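Local coordinates for cytochrome c552 (Thermochromatium tepidum, PDB 5ZE8), which carries five c-type hemes and probably passes electrons at low potential in a thermophilic purple sulfur photosynthetic bacterium, at residues C241-F247 against P309-G315; I304-H310 against L378-R384. All blocks are in the same frame, centred on the assembly; numbering follows the deposited sequence.

Contact 1 (C241-F247 against P309-G315). With HEC (heme c), chain F.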
loop_
_atom_site.group_PDB
_atom_site.type_symbol
_atom_site.label_atom_id
_atom_site.label_comp_id
_atom_site.label_asym_id
_atom_site.label_seq_id
_atom_site.Cartn_x
_atom_site.Cartn_y
_atom_site.Cartn_z
ATOM N N CYS A 241 0.223 -3.789 -10.271
ATOM C CA CYS A 241 -0.516 -3.749 -8.948
ATOM C C CYS A 241 -1.919 -4.251 -9.238
ATOM O O CYS A 241 -2.524 -3.880 -10.254
ATOM C CB CYS A 241 -0.659 -2.322 -8.350
ATOM S SG CYS A 241 -2.227 -2.062 -7.380
ATOM N N GLN A 242 -2.493 -5.088 -8.373
ATOM C CA GLN A 242 -3.780 -5.702 -8.734
ATOM C C GLN A 242 -4.577 -6.073 -7.484
ATOM O O GLN A 242 -5.326 -7.075 -7.451
ATOM C CB GLN A 242 -3.557 -6.897 -9.647
ATOM C CG GLN A 242 -2.657 -7.981 -9.039
ATOM C CD GLN A 242 -1.868 -8.797 -10.086
ATOM O OE1 GLN A 242 -2.451 -9.342 -11.003
ATOM N NE2 GLN A 242 -0.546 -8.915 -9.892
ATOM N N THR A 243 -4.497 -5.169 -6.545
ATOM C CA THR A 243 -5.193 -5.350 -5.232
ATOM C C THR A 243 -6.712 -5.509 -5.469
ATOM O O THR A 243 -7.370 -6.340 -4.824
ATOM C CB THR A 243 -4.974 -4.155 -4.305
ATOM O OG1 THR A 243 -3.606 -3.966 -4.076
ATOM C CG2 THR A 243 -5.689 -4.325 -2.919
ATOM N N GLY A 244 -7.301 -4.767 -6.390
ATOM C CA GLY A 244 -8.747 -5.046 -6.759
ATOM C C GLY A 244 -9.144 -6.342 -7.385
ATOM O O GLY A 244 -10.173 -6.908 -7.000
ATOM N N LYS A 245 -8.353 -6.885 -8.324
ATOM C CA LYS A 245 -8.659 -8.177 -8.901
ATOM C C LYS A 245 -8.474 -9.183 -7.828
ATOM O O LYS A 245 -9.218 -10.175 -7.779
ATOM C CB LYS A 245 -7.709 -8.450 -10.096
ATOM C CG LYS A 245 -7.921 -9.746 -10.912
ATOM C CD LYS A 245 -7.067 -9.802 -12.209
ATOM C CE LYS A 245 -6.819 -8.429 -12.834
ATOM N NZ LYS A 245 -6.175 -8.502 -14.159
ATOM N N GLU A 246 -7.472 -9.018 -6.949
ATOM C CA GLU A 246 -7.333 -10.006 -5.880
ATOM C C GLU A 246 -8.552 -10.018 -4.957
ATOM O O GLU A 246 -9.126 -11.076 -4.646
ATOM C CB GLU A 246 -6.090 -9.746 -5.029
ATOM C CG GLU A 246 -4.765 -9.831 -5.812
ATOM C CD GLU A 246 -3.631 -9.020 -5.220
ATOM O OE1 GLU A 246 -3.773 -8.583 -4.062
ATOM O OE2 GLU A 246 -2.567 -8.847 -5.911
ATOM N N PHE A 247 -8.967 -8.816 -4.596
ATOM C CA PHE A 247 -10.118 -8.612 -3.708
ATOM C C PHE A 247 -11.405 -9.215 -4.301
ATOM O O PHE A 247 -12.132 -9.920 -3.617
ATOM C CB PHE A 247 -10.288 -7.115 -3.341
ATOM C CG PHE A 247 -11.288 -6.918 -2.256
ATOM C CD1 PHE A 247 -12.630 -6.945 -2.594
ATOM C CD2 PHE A 247 -10.923 -6.890 -0.948
ATOM C CE1 PHE A 247 -13.595 -6.868 -1.604
ATOM C CE2 PHE A 247 -11.892 -6.789 0.063
ATOM C CZ PHE A 247 -13.204 -6.787 -0.283
ATOM N N PRO A 309 -8.011 -10.105 2.648
ATOM C CA PRO A 309 -8.893 -10.455 1.574
ATOM C C PRO A 309 -8.273 -10.157 0.192
ATOM O O PRO A 309 -8.897 -10.314 -0.823
ATOM C CB PRO A 309 -10.072 -9.509 1.828
ATOM C CG PRO A 309 -9.466 -8.272 2.400
ATOM C CD PRO A 309 -8.363 -8.809 3.275
ATOM N N HIS A 310 -7.065 -9.563 0.199
ATOM C CA HIS A 310 -6.228 -9.383 -0.978
ATOM C C HIS A 310 -5.042 -10.322 -0.801
ATOM O O HIS A 310 -4.880 -10.916 0.249
ATOM C CB HIS A 310 -5.812 -7.913 -1.177
ATOM C CG HIS A 310 -5.337 -7.196 0.083
ATOM N ND1 HIS A 310 -4.214 -7.542 0.839
ATOM C CD2 HIS A 310 -5.854 -6.092 0.696
ATOM C CE1 HIS A 310 -4.092 -6.684 1.843
ATOM N NE2 HIS A 310 -5.075 -5.787 1.770
ATOM N N ALA A 311 -4.217 -10.438 -1.834
ATOM C CA ALA A 311 -2.967 -11.192 -1.657
ATOM C C ALA A 311 -2.067 -10.632 -0.551
ATOM O O ALA A 311 -2.211 -9.480 -0.067
ATOM C CB ALA A 311 -2.172 -11.265 -2.952
ATOM N N MET A 312 -1.128 -11.479 -0.120
ATOM C CA MET A 312 -0.137 -11.055 0.807
ATOM C C MET A 312 1.216 -11.410 0.220
ATOM O O MET A 312 1.520 -12.593 0.155
ATOM C CB MET A 312 -0.288 -11.692 2.177
ATOM C CG MET A 312 0.842 -11.462 3.152
ATOM S SD MET A 312 1.391 -9.784 3.375
ATOM C CE MET A 312 2.639 -9.919 4.692
ATOM N N PRO A 313 2.021 -10.450 -0.226
ATOM C CA PRO A 313 1.815 -9.027 -0.158
ATOM C C PRO A 313 1.123 -8.461 -1.380
ATOM O O PRO A 313 1.533 -8.694 -2.552
ATOM C CB PRO A 313 3.256 -8.492 -0.052
ATOM C CG PRO A 313 4.049 -9.483 -0.918
ATOM C CD PRO A 313 3.390 -10.782 -0.686
ATOM N N THR A 314 0.129 -7.619 -1.155
ATOM C CA THR A 314 -0.542 -6.938 -2.251
ATOM C C THR A 314 0.199 -5.654 -2.651
ATOM O O THR A 314 1.122 -5.206 -1.985
ATOM C CB THR A 314 -2.007 -6.636 -1.891
ATOM O OG1 THR A 314 -2.772 -6.422 -3.088
ATOM C CG2 THR A 314 -2.143 -5.480 -0.903
ATOM N N GLY A 315 -0.287 -5.022 -3.717
ATOM C CA GLY A 315 0.150 -3.732 -4.190
ATOM C C GLY A 315 1.356 -3.762 -5.130
ATOM O O GLY A 315 1.281 -4.387 -6.173
HETATM FE FE HEC F . -5.341 -4.189 3.028
HETATM C CHA HEC F . -2.049 -4.255 3.598
HETATM C CHB HEC F . -4.923 -1.960 0.467
HETATM C CHC HEC F . -8.703 -4.307 2.329
HETATM C CHD HEC F . -5.863 -6.007 5.885
HETATM N NA HEC F . -3.807 -3.280 2.158
HETATM C C1A HEC F . -2.461 -3.497 2.521
HETATM C C2A HEC F . -1.601 -2.709 1.684
HETATM C C3A HEC F . -2.451 -2.056 0.831
HETATM C C4A HEC F . -3.796 -2.404 1.111
HETATM C CMA HEC F . -2.077 -1.109 -0.315
HETATM C CAA HEC F . -0.053 -2.699 1.701
HETATM C CBA HEC F . 0.522 -3.857 0.891
HETATM C CGA HEC F . 2.028 -3.916 0.841
HETATM O O1A HEC F . 2.673 -3.188 0.048
HETATM O O2A HEC F . 2.608 -4.715 1.639
HETATM N NB HEC F . -6.599 -3.314 1.683
HETATM C C1B HEC F . -6.194 -2.384 0.765
HETATM C C2B HEC F . -7.311 -1.954 -0.001
HETATM C C3B HEC F . -8.444 -2.612 0.471
HETATM C C4B HEC F . -7.925 -3.488 1.545
HETATM C CMB HEC F . -7.305 -0.974 -1.182
HETATM C CAB HEC F . -9.839 -2.663 -0.002
HETATM C CBB HEC F . -9.997 -3.017 -1.350
HETATM N NC HEC F . -6.967 -5.005 3.929
HETATM C C1C HEC F . -8.235 -4.954 3.441
HETATM C C2C HEC F . -9.094 -5.522 4.438
HETATM C C3C HEC F . -8.338 -5.981 5.483
HETATM C C4C HEC F . -6.965 -5.688 5.120
HETATM C CMC HEC F . -10.619 -5.540 4.363
HETATM C CAC HEC F . -8.701 -6.691 6.779
HETATM C CBC HEC F . -9.489 -7.856 6.675
HETATM N ND HEC F . -4.196 -5.000 4.370
HETATM C C1D HEC F . -4.555 -5.652 5.545
HETATM C C2D HEC F . -3.377 -5.956 6.386
HETATM C C3D HEC F . -2.277 -5.507 5.754
HETATM C C4D HEC F . -2.856 -4.911 4.513
HETATM C CMD HEC F . -3.428 -6.684 7.676
HETATM C CAD HEC F . -0.836 -5.539 6.169
HETATM C CBD HEC F . 0.015 -6.304 5.184
HETATM C CGD HEC F . 0.972 -5.485 4.332
HETATM O O1D HEC F . 1.256 -4.327 4.626
HETATM O O2D HEC F . 1.434 -6.072 3.365
HETATM O O HOH W 1 -1.297 -6.423 -6.247
HETATM O O HOH W 2 1.091 -7.096 -7.462
HETATM O O HOH W 3 -11.434 -11.055 -1.212
#
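The ring of Phe247 overlaps the Pro309 ring at a slant, its CE2 3.7 Å from Pro309 CG, while the same CG sits on the heme at C2C. Pro309 is thus wedged between helix 243-250 and the porphyrin. One helix residue back, Glu246 makes the polar part. Its chain runs extended beyond CG and brings OE1 against two donors that come from opposite faces of the carboxylate: Thr314 OG1 at 2.6 Å, on the syn side, and Ala311 N at 2.9 Å, from well above the plane. That double grip fixes how the carboxylate is turned, and OE2 is taken up by a salt bridge with Arg377, which would help stabilise the buried negative charge. Thr243 OG1 comes to 2.8 Å from Thr314 OG1, the two side chains crossing at about a right angle. A chi1 of -159° that sends the Thr314 hydroxyl to these partners leaves its methyl CG2 over one face of the His310 ring, 3.4 Å above the plane and toward the rim. On that ring ND1 donates to Ala311 O at 2.9 Å, nearly in the ring plane, which sets the rotation of the imidazole. At the cysteine end a water links Gln242 N, Gly315 N and Glu246 OE2. His310 NE2 reaches the heme iron at 2.1 Å, and His260 holds the other axial position, so this loop, buttressed by a helix, supplies the distal histidine of a bis-histidine heme c site, as in other multiheme cytochromes.

Contact 2 (I304-H310 against L378-R384). With HEC (heme c), chain F.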
loop_
_atom_site.group_PDB
_atom_site.type_symbol
_atom_site.label_atom_id
_atom_site.label_comp_id
_atom_site.label_asym_id
_atom_site.label_seq_id
_atom_site.Cartn_x
_atom_site.Cartn_y
_atom_site.Cartn_z
ATOM N N ILE A 304 1.241 -20.959 7.134
ATOM C CA ILE A 304 1.170 -19.469 7.021
ATOM C C ILE A 304 -0.255 -19.148 6.531
ATOM O O ILE A 304 -0.556 -19.414 5.379
ATOM C CB ILE A 304 2.207 -18.896 6.051
ATOM C CG1 ILE A 304 3.583 -19.525 6.321
ATOM C CG2 ILE A 304 2.248 -17.391 6.252
ATOM C CD1 ILE A 304 4.667 -19.011 5.409
ATOM N N ARG A 305 -1.070 -18.552 7.399
ATOM C CA ARG A 305 -2.412 -18.105 6.988
ATOM C C ARG A 305 -2.412 -16.590 6.722
ATOM O O ARG A 305 -2.023 -15.780 7.587
ATOM C CB ARG A 305 -3.412 -18.380 8.086
ATOM C CG ARG A 305 -4.788 -17.730 7.851
ATOM C CD ARG A 305 -5.837 -18.194 8.914
ATOM N NE ARG A 305 -7.105 -17.494 8.744
ATOM C CZ ARG A 305 -8.021 -17.254 9.702
ATOM N NH1 ARG A 305 -7.899 -17.783 10.918
ATOM N NH2 ARG A 305 -9.064 -16.482 9.428
ATOM N N ASN A 306 -2.814 -16.231 5.501
ATOM C CA ASN A 306 -3.046 -14.831 5.131
ATOM C C ASN A 306 -4.402 -14.430 5.725
ATOM O O ASN A 306 -5.440 -14.974 5.355
ATOM C CB ASN A 306 -3.090 -14.737 3.626
ATOM C CG ASN A 306 -3.345 -13.353 3.122
ATOM O OD1 ASN A 306 -3.304 -12.419 3.892
ATOM N ND2 ASN A 306 -3.683 -13.227 1.834
ATOM N N LEU A 307 -4.357 -13.446 6.589
ATOM C CA LEU A 307 -5.572 -12.888 7.219
ATOM C C LEU A 307 -6.269 -11.860 6.326
ATOM O O LEU A 307 -7.330 -11.294 6.760
ATOM C CB LEU A 307 -5.220 -12.224 8.554
ATOM C CG LEU A 307 -4.860 -13.269 9.625
ATOM C CD1 LEU A 307 -4.168 -12.586 10.803
ATOM C CD2 LEU A 307 -6.029 -14.208 9.988
ATOM N N GLN A 308 -5.736 -11.535 5.139
ATOM C CA GLN A 308 -6.220 -10.430 4.316
ATOM C C GLN A 308 -7.130 -10.938 3.212
ATOM O O GLN A 308 -6.973 -12.096 2.732
ATOM C CB GLN A 308 -4.986 -9.739 3.700
ATOM C CG GLN A 308 -3.965 -9.295 4.754
ATOM C CD GLN A 308 -2.554 -9.248 4.190
ATOM O OE1 GLN A 308 -2.317 -8.751 3.045
ATOM N NE2 GLN A 308 -1.626 -9.742 4.956
ATOM N N PRO A 309 -8.011 -10.105 2.648
ATOM C CA PRO A 309 -8.893 -10.455 1.574
ATOM C C PRO A 309 -8.273 -10.157 0.192
ATOM O O PRO A 309 -8.897 -10.314 -0.823
ATOM C CB PRO A 309 -10.072 -9.509 1.828
ATOM C CG PRO A 309 -9.466 -8.272 2.400
ATOM C CD PRO A 309 -8.363 -8.809 3.275
ATOM N N HIS A 310 -7.065 -9.563 0.199
ATOM C CA HIS A 310 -6.228 -9.383 -0.978
ATOM C C HIS A 310 -5.042 -10.322 -0.801
ATOM O O HIS A 310 -4.880 -10.916 0.249
ATOM C CB HIS A 310 -5.812 -7.913 -1.177
ATOM C CG HIS A 310 -5.337 -7.196 0.083
ATOM N ND1 HIS A 310 -4.214 -7.542 0.839
ATOM C CD2 HIS A 310 -5.854 -6.092 0.696
ATOM C CE1 HIS A 310 -4.092 -6.684 1.843
ATOM N NE2 HIS A 310 -5.075 -5.787 1.770
ATOM N N LEU A 378 0.930 -15.233 -1.192
ATOM C CA LEU A 378 -0.203 -15.838 -0.597
ATOM C C LEU A 378 -1.437 -15.228 -1.204
ATOM O O LEU A 378 -1.580 -13.984 -1.199
ATOM C CB LEU A 378 -0.224 -15.628 0.913
ATOM C CG LEU A 378 0.987 -16.129 1.728
ATOM C CD1 LEU A 378 1.011 -15.535 3.136
ATOM C CD2 LEU A 378 0.932 -17.639 1.750
ATOM N N GLN A 379 -2.381 -16.079 -1.583
ATOM C CA GLN A 379 -3.600 -15.658 -2.185
ATOM C C GLN A 379 -4.587 -15.198 -1.146
ATOM O O GLN A 379 -4.391 -15.442 0.042
ATOM C CB GLN A 379 -4.151 -16.756 -3.098
ATOM C CG GLN A 379 -3.206 -17.012 -4.297
ATOM C CD GLN A 379 -2.902 -15.760 -5.217
ATOM O OE1 GLN A 379 -1.719 -15.443 -5.548
ATOM N NE2 GLN A 379 -3.939 -15.029 -5.575
ATOM N N PRO A 380 -5.646 -14.474 -1.594
ATOM C CA PRO A 380 -6.580 -13.985 -0.549
ATOM C C PRO A 380 -7.021 -15.105 0.364
ATOM O O PRO A 380 -7.429 -16.158 -0.124
ATOM C CB PRO A 380 -7.738 -13.486 -1.373
ATOM C CG PRO A 380 -7.168 -13.041 -2.648
ATOM C CD PRO A 380 -6.044 -14.013 -2.920
ATOM N N HIS A 381 -6.948 -14.851 1.680
ATOM C CA HIS A 381 -7.282 -15.770 2.745
ATOM C C HIS A 381 -6.703 -17.183 2.653
ATOM O O HIS A 381 -7.230 -18.133 3.228
ATOM C CB HIS A 381 -8.814 -15.795 2.979
ATOM C CG HIS A 381 -9.608 -16.398 1.878
ATOM N ND1 HIS A 381 -10.279 -15.636 0.943
ATOM C CD2 HIS A 381 -9.811 -17.687 1.523
ATOM C CE1 HIS A 381 -10.852 -16.431 0.051
ATOM N NE2 HIS A 381 -10.611 -17.683 0.395
ATOM N N GLU A 382 -5.531 -17.327 1.966
ATOM C CA GLU A 382 -4.949 -18.607 1.773
ATOM C C GLU A 382 -4.190 -19.041 3.031
ATOM O O GLU A 382 -3.522 -18.221 3.672
ATOM C CB GLU A 382 -3.934 -18.571 0.631
ATOM C CG GLU A 382 -3.273 -19.924 0.366
ATOM C CD GLU A 382 -2.159 -19.914 -0.682
ATOM O OE1 GLU A 382 -1.795 -18.857 -1.295
ATOM O OE2 GLU A 382 -1.655 -21.063 -0.906
ATOM N N THR A 383 -4.275 -20.362 3.363
ATOM C CA THR A 383 -3.390 -20.971 4.320
ATOM C C THR A 383 -2.470 -21.907 3.504
ATOM O O THR A 383 -2.956 -22.841 2.842
ATOM C CB THR A 383 -4.102 -21.712 5.466
ATOM O OG1 THR A 383 -4.938 -20.818 6.188
ATOM C CG2 THR A 383 -3.019 -22.427 6.298
ATOM N N ARG A 384 -1.173 -21.587 3.483
ATOM C CA ARG A 384 -0.143 -22.373 2.786
ATOM C C ARG A 384 0.645 -23.195 3.793
ATOM O O ARG A 384 1.055 -22.699 4.835
ATOM C CB ARG A 384 0.809 -21.411 2.080
ATOM C CG ARG A 384 1.970 -21.974 1.250
ATOM C CD ARG A 384 1.770 -22.103 -0.187
ATOM N NE ARG A 384 1.198 -20.938 -0.844
ATOM C CZ ARG A 384 1.842 -19.997 -1.537
ATOM N NH1 ARG A 384 3.185 -20.000 -1.746
ATOM N NH2 ARG A 384 1.073 -19.017 -2.041
HETATM FE FE HEC F . -5.341 -4.189 3.028
HETATM C CHA HEC F . -2.049 -4.255 3.598
HETATM C CHB HEC F . -4.923 -1.960 0.467
HETATM C CHC HEC F . -8.703 -4.307 2.329
HETATM C CHD HEC F . -5.863 -6.007 5.885
HETATM N NA HEC F . -3.807 -3.280 2.158
HETATM C C1A HEC F . -2.461 -3.497 2.521
HETATM C C2A HEC F . -1.601 -2.709 1.684
HETATM C C3A HEC F . -2.451 -2.056 0.831
HETATM C C4A HEC F . -3.796 -2.404 1.111
HETATM C CMA HEC F . -2.077 -1.109 -0.315
HETATM C CAA HEC F . -0.053 -2.699 1.701
HETATM C CBA HEC F . 0.522 -3.857 0.891
HETATM C CGA HEC F . 2.028 -3.916 0.841
HETATM O O1A HEC F . 2.673 -3.188 0.048
HETATM O O2A HEC F . 2.608 -4.715 1.639
HETATM N NB HEC F . -6.599 -3.314 1.683
HETATM C C1B HEC F . -6.194 -2.384 0.765
HETATM C C2B HEC F . -7.311 -1.954 -0.001
HETATM C C3B HEC F . -8.444 -2.612 0.471
HETATM C C4B HEC F . -7.925 -3.488 1.545
HETATM C CMB HEC F . -7.305 -0.974 -1.182
HETATM C CAB HEC F . -9.839 -2.663 -0.002
HETATM C CBB HEC F . -9.997 -3.017 -1.350
HETATM N NC HEC F . -6.967 -5.005 3.929
HETATM C C1C HEC F . -8.235 -4.954 3.441
HETATM C C2C HEC F . -9.094 -5.522 4.438
HETATM C C3C HEC F . -8.338 -5.981 5.483
HETATM C C4C HEC F . -6.965 -5.688 5.120
HETATM C CMC HEC F . -10.619 -5.540 4.363
HETATM C CAC HEC F . -8.701 -6.691 6.779
HETATM C CBC HEC F . -9.489 -7.856 6.675
HETATM N ND HEC F . -4.196 -5.000 4.370
HETATM C C1D HEC F . -4.555 -5.652 5.545
HETATM C C2D HEC F . -3.377 -5.956 6.386
HETATM C C3D HEC F . -2.277 -5.507 5.754
HETATM C C4D HEC F . -2.856 -4.911 4.513
HETATM C CMD HEC F . -3.428 -6.684 7.676
HETATM C CAD HEC F . -0.836 -5.539 6.169
HETATM C CBD HEC F . 0.015 -6.304 5.184
HETATM C CGD HEC F . 0.972 -5.485 4.332
HETATM O O1D HEC F . 1.256 -4.327 4.626
HETATM O O2D HEC F . 1.434 -6.072 3.365
#
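The flat amide of Asn306 has both its ND2 partners close to its own plane: Gln379 O across the contact at 2.9 Å and His310 O at 3.0 Å. The guanidinium of Arg384 has Leu378 CD2 on one face, displaced toward the rim, and the Glu382 carboxylate at its edge, gripped side-on with NE to OE2 and NH2 to OE1. Gln379 N takes the anti lone pair of the same OE1 at 2.9 Å, so that oxygen serves two donors, one at the start of the turn and one, Arg384, in the strand beyond it.

Between these groups runs the antiparallel ladder that joins strands 297-306 and 383-391 of a three-stranded sheet. Ile304 and Arg384 form a hydrogen-bonded pair, Arg305 and Thr383 a non-hydrogen-bonded one in which Thr383 OG1 packs 3.4 Å from Arg305 CB, and Asn306 N closes the pairing on Glu382 O at 2.8 Å. Where the ladder stops, Gln379 to Glu382 make a type II turn, and Gln379 O receives Glu382 N and Asn306 ND2 from opposite faces of its plane. A chi1 of 179° turns the Asn306 amide so that ND2 faces Gln379 O and His310 O while OD1 faces back to Gln308 N in an Asx turn. A leucine here would probably leave His310 O and Gln308 N without their mates and take from Gln379 O its bond to the loop, letting loop and turn shift against each other. His381 N reaches Gln308 O at 2.9 Å, and Pro380 CB rests on Pro309 O. Gln308 CG lies 3.8 Å from heme C2D, with NE2 bonded to Ser284 O; the loop leaving the strand thus leads straight to the heme. Ile304 CG2 meets Leu378 CD1 at 3.8 Å, near Phe352.

Contacts 1 and 2 have centres about 10 Å apart, share Pro309 and His310, and both meet the heme bound by His310. Helix 243-250 packs against the His310 side chain, while Pro380 of the 379-382 turn and Asn306 meet its backbone oxygen. The two also touch directly: Met312 N lies 2.8 Å from Leu378 O, a probable hydrogen bond, and Glu246 O packs 3.4 Å from Pro380 CG. Arg377, just before segment 378-384, pairs with Glu246 and also bonds Pro313 O. Another heme lies about 3 Å from Gly315 in contact 1 and about 7 Å from the His310 side chain, whereas contact 2 leads away into the C-terminal strands, joining the heme-bearing part to the beta-rich part.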